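PDB 5W4D: P-granule scaffold protein from Caenorhabditis japonica, which probably helps scaffold germline P granules, RNA-protein condensates linked to mRNA repression. Local coordinates for residues Asp195-Arg200 with Asp210-Gly215. The protein carries 2 engineered substitutions. Sequence-based numbering, arbitrary orientation.
Engineered in segment 210-215: Met212 (natural residue Ile).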
loop_
_atom_site.group_PDB
_atom_site.type_symbol
_atom_site.label_atom_id
_atom_site.label_comp_id
_atom_site.label_asym_id
_atom_site.label_seq_id
_atom_site.Cartn_x
_atom_site.Cartn_y
_atom_site.Cartn_z
ATOM N N ASP A 195 17.615 -4.328 -3.704
ATOM C CA ASP A 195 18.344 -4.292 -2.440
ATOM C C ASP A 195 17.497 -4.796 -1.279
ATOM O O ASP A 195 18.017 -5.450 -0.369
ATOM C CB ASP A 195 18.848 -2.878 -2.179
ATOM C CG ASP A 195 20.012 -2.507 -3.071
ATOM O OD1 ASP A 195 20.580 -3.408 -3.742
ATOM O OD2 ASP A 195 20.353 -1.311 -3.096
ATOM N N ASN A 196 16.181 -4.513 -1.287
ATOM C CA ASN A 196 15.314 -5.045 -0.238
ATOM C C ASN A 196 15.337 -6.565 -0.250
ATOM O O ASN A 196 15.406 -7.211 0.808
ATOM C CB ASN A 196 13.871 -4.585 -0.415
ATOM C CG ASN A 196 13.614 -3.155 0.010
ATOM O OD1 ASN A 196 14.454 -2.494 0.641
ATOM N ND2 ASN A 196 12.458 -2.652 -0.392
ATOM N N PHE A 197 15.258 -7.163 -1.446
ATOM C CA PHE A 197 15.280 -8.611 -1.526
ATOM C C PHE A 197 16.633 -9.155 -1.086
ATOM O O PHE A 197 16.710 -10.127 -0.319
ATOM C CB PHE A 197 14.943 -9.084 -2.945
ATOM C CG PHE A 197 15.165 -10.569 -3.130
ATOM C CD1 PHE A 197 14.472 -11.482 -2.343
ATOM C CD2 PHE A 197 16.055 -11.040 -4.055
ATOM C CE1 PHE A 197 14.699 -12.842 -2.483
ATOM C CE2 PHE A 197 16.268 -12.409 -4.213
ATOM C CZ PHE A 197 15.584 -13.300 -3.418
ATOM N N LEU A 198 17.704 -8.546 -1.580
ATOM C CA LEU A 198 19.046 -9.025 -1.269
ATOM C C LEU A 198 19.361 -8.900 0.209
ATOM O O LEU A 198 20.119 -9.716 0.753
ATOM C CB LEU A 198 20.052 -8.265 -2.126
ATOM C CG LEU A 198 20.000 -8.571 -3.612
ATOM C CD1 LEU A 198 21.027 -7.741 -4.311
ATOM C CD2 LEU A 198 20.260 -10.049 -3.841
ATOM N N ASN A 199 18.798 -7.897 0.885
ATOM C CA ASN A 199 19.050 -7.766 2.317
ATOM C C ASN A 199 18.536 -8.987 3.063
ATOM O O ASN A 199 19.141 -9.423 4.049
ATOM C CB ASN A 199 18.400 -6.490 2.861
ATOM C CG ASN A 199 19.148 -5.241 2.457
ATOM O OD1 ASN A 199 20.322 -5.295 2.084
ATOM N ND2 ASN A 199 18.464 -4.090 2.536
ATOM N N ARG A 200 17.435 -9.570 2.589
ATOM C CA ARG A 200 16.908 -10.804 3.156
ATOM C C ARG A 200 17.682 -12.035 2.668
ATOM O O ARG A 200 18.055 -12.902 3.473
ATOM C CB ARG A 200 15.406 -10.919 2.837
ATOM C CG ARG A 200 14.821 -12.198 3.332
ATOM C CD ARG A 200 14.932 -12.382 4.886
ATOM N NE ARG A 200 14.262 -13.626 5.305
ATOM C CZ ARG A 200 14.771 -14.538 6.137
ATOM N NH1 ARG A 200 15.949 -14.365 6.725
ATOM N NH2 ARG A 200 14.084 -15.647 6.381
ATOM N N ASP A 210 25.277 -12.662 -3.715
ATOM C CA ASP A 210 26.435 -11.970 -4.291
ATOM C C ASP A 210 26.424 -12.032 -5.817
ATOM O O ASP A 210 26.834 -11.078 -6.494
ATOM C CB ASP A 210 27.714 -12.600 -3.732
ATOM C CG ASP A 210 28.970 -11.875 -4.195
ATOM O OD1 ASP A 210 29.121 -10.682 -3.853
ATOM O OD2 ASP A 210 29.790 -12.497 -4.903
ATOM N N ILE A 211 25.995 -13.166 -6.374
ATOM C CA ILE A 211 25.808 -13.276 -7.821
ATOM C C ILE A 211 24.794 -12.250 -8.302
ATOM O O ILE A 211 24.995 -11.563 -9.308
ATOM C CB ILE A 211 25.361 -14.700 -8.203
ATOM C CG1 ILE A 211 26.372 -15.756 -7.741
ATOM C CG2 ILE A 211 25.097 -14.807 -9.713
ATOM C CD1 ILE A 211 27.745 -15.627 -8.310
HETATM N N MSE A 212 23.663 -12.171 -7.623
HETATM C CA MSE A 212 22.639 -11.263 -8.028
HETATM C C MSE A 212 23.059 -9.793 -7.907
HETATM O O MSE A 212 22.707 -8.963 -8.742
HETATM C CB MSE A 212 21.408 -11.545 -7.207
HETATM C CG MSE A 212 20.258 -11.164 -7.954
HETATM SE SE MSE A 212 18.759 -11.693 -6.909
HETATM C CE MSE A 212 18.148 -9.993 -7.041
ATOM N N ARG A 213 23.858 -9.495 -6.880
ATOM C CA ARG A 213 24.301 -8.128 -6.632
ATOM C C ARG A 213 25.332 -7.692 -7.657
ATOM O O ARG A 213 25.317 -6.543 -8.117
ATOM C CB ARG A 213 24.900 -8.052 -5.230
ATOM C CG ARG A 213 25.254 -6.670 -4.738
ATOM C CD ARG A 213 25.700 -6.769 -3.291
ATOM N NE ARG A 213 24.605 -6.623 -2.329
ATOM C CZ ARG A 213 24.187 -7.560 -1.478
ATOM N NH1 ARG A 213 24.750 -8.760 -1.444
ATOM N NH2 ARG A 213 23.200 -7.282 -0.626
ATOM N N ASN A 214 26.246 -8.602 -7.996
ATOM C CA ASN A 214 27.318 -8.346 -8.940
ATOM C C ASN A 214 27.045 -9.217 -10.147
ATOM O O ASN A 214 26.279 -8.811 -11.045
ATOM C CB ASN A 214 28.681 -8.641 -8.295
ATOM C CG ASN A 214 28.913 -7.858 -7.023
ATOM O OD1 ASN A 214 28.474 -6.718 -6.894
ATOM N ND2 ASN A 214 29.629 -8.460 -6.077
ATOM N N GLY A 215 27.603 -10.423 -10.222
ATOM C CA GLY A 215 27.347 -11.325 -11.326
ATOM C C GLY A 215 27.894 -12.713 -11.069
ATOM O O GLY A 215 27.964 -13.522 -11.997
HETATM O O HOH W 1 22.596 -4.759 -2.169
HETATM O O HOH W 2 21.249 -4.996 -0.206
#
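Leu198 projects from helix 187-204 between Met212 and Arg213 of helix 206-213, and each part of it has a partner. Its CB lies 3.6 Å from Arg213 NH2. CG comes near the selenomethionine methyl, and there the branches divide: CD1 rests on CA and CB of Arg213 and lies over one face of the guanidinium, offset toward its rim, while CD2 packs 3.8 Å from Met212 SE. A compact branched leucine suits this place, serving an apolar neighbour on one branch and the aliphatic root of an arginine on the other.

Met212, an engineered selenomethionine where the natural residue is isoleucine, runs extended (chi2 175°), which carries SE to the edge of the Phe197 ring, in plane and 5.0 Å from the centroid, a Met-aromatic contact. The bend at chi3 (126°) then turns CE in among Phe197 CD2 and Leu198 CD2, each 3.8 Å away.

Arginine suits the exposed side, its stem lying against Leu198 while its polar end engages water. Water 1 accepts from Arg213 NE and donates to Asp195 OD1; water 2 likewise joins Arg213 NH2 to Asn199 OD1. A salt bridge from Arg213 NH2 to Asp202 further fixes the guanidinium.

The contact thus closes a C-terminal helical hairpin, whose buried side continues through Phe197 to Phe170 of helix 169-179 and through Met212 to Phe48.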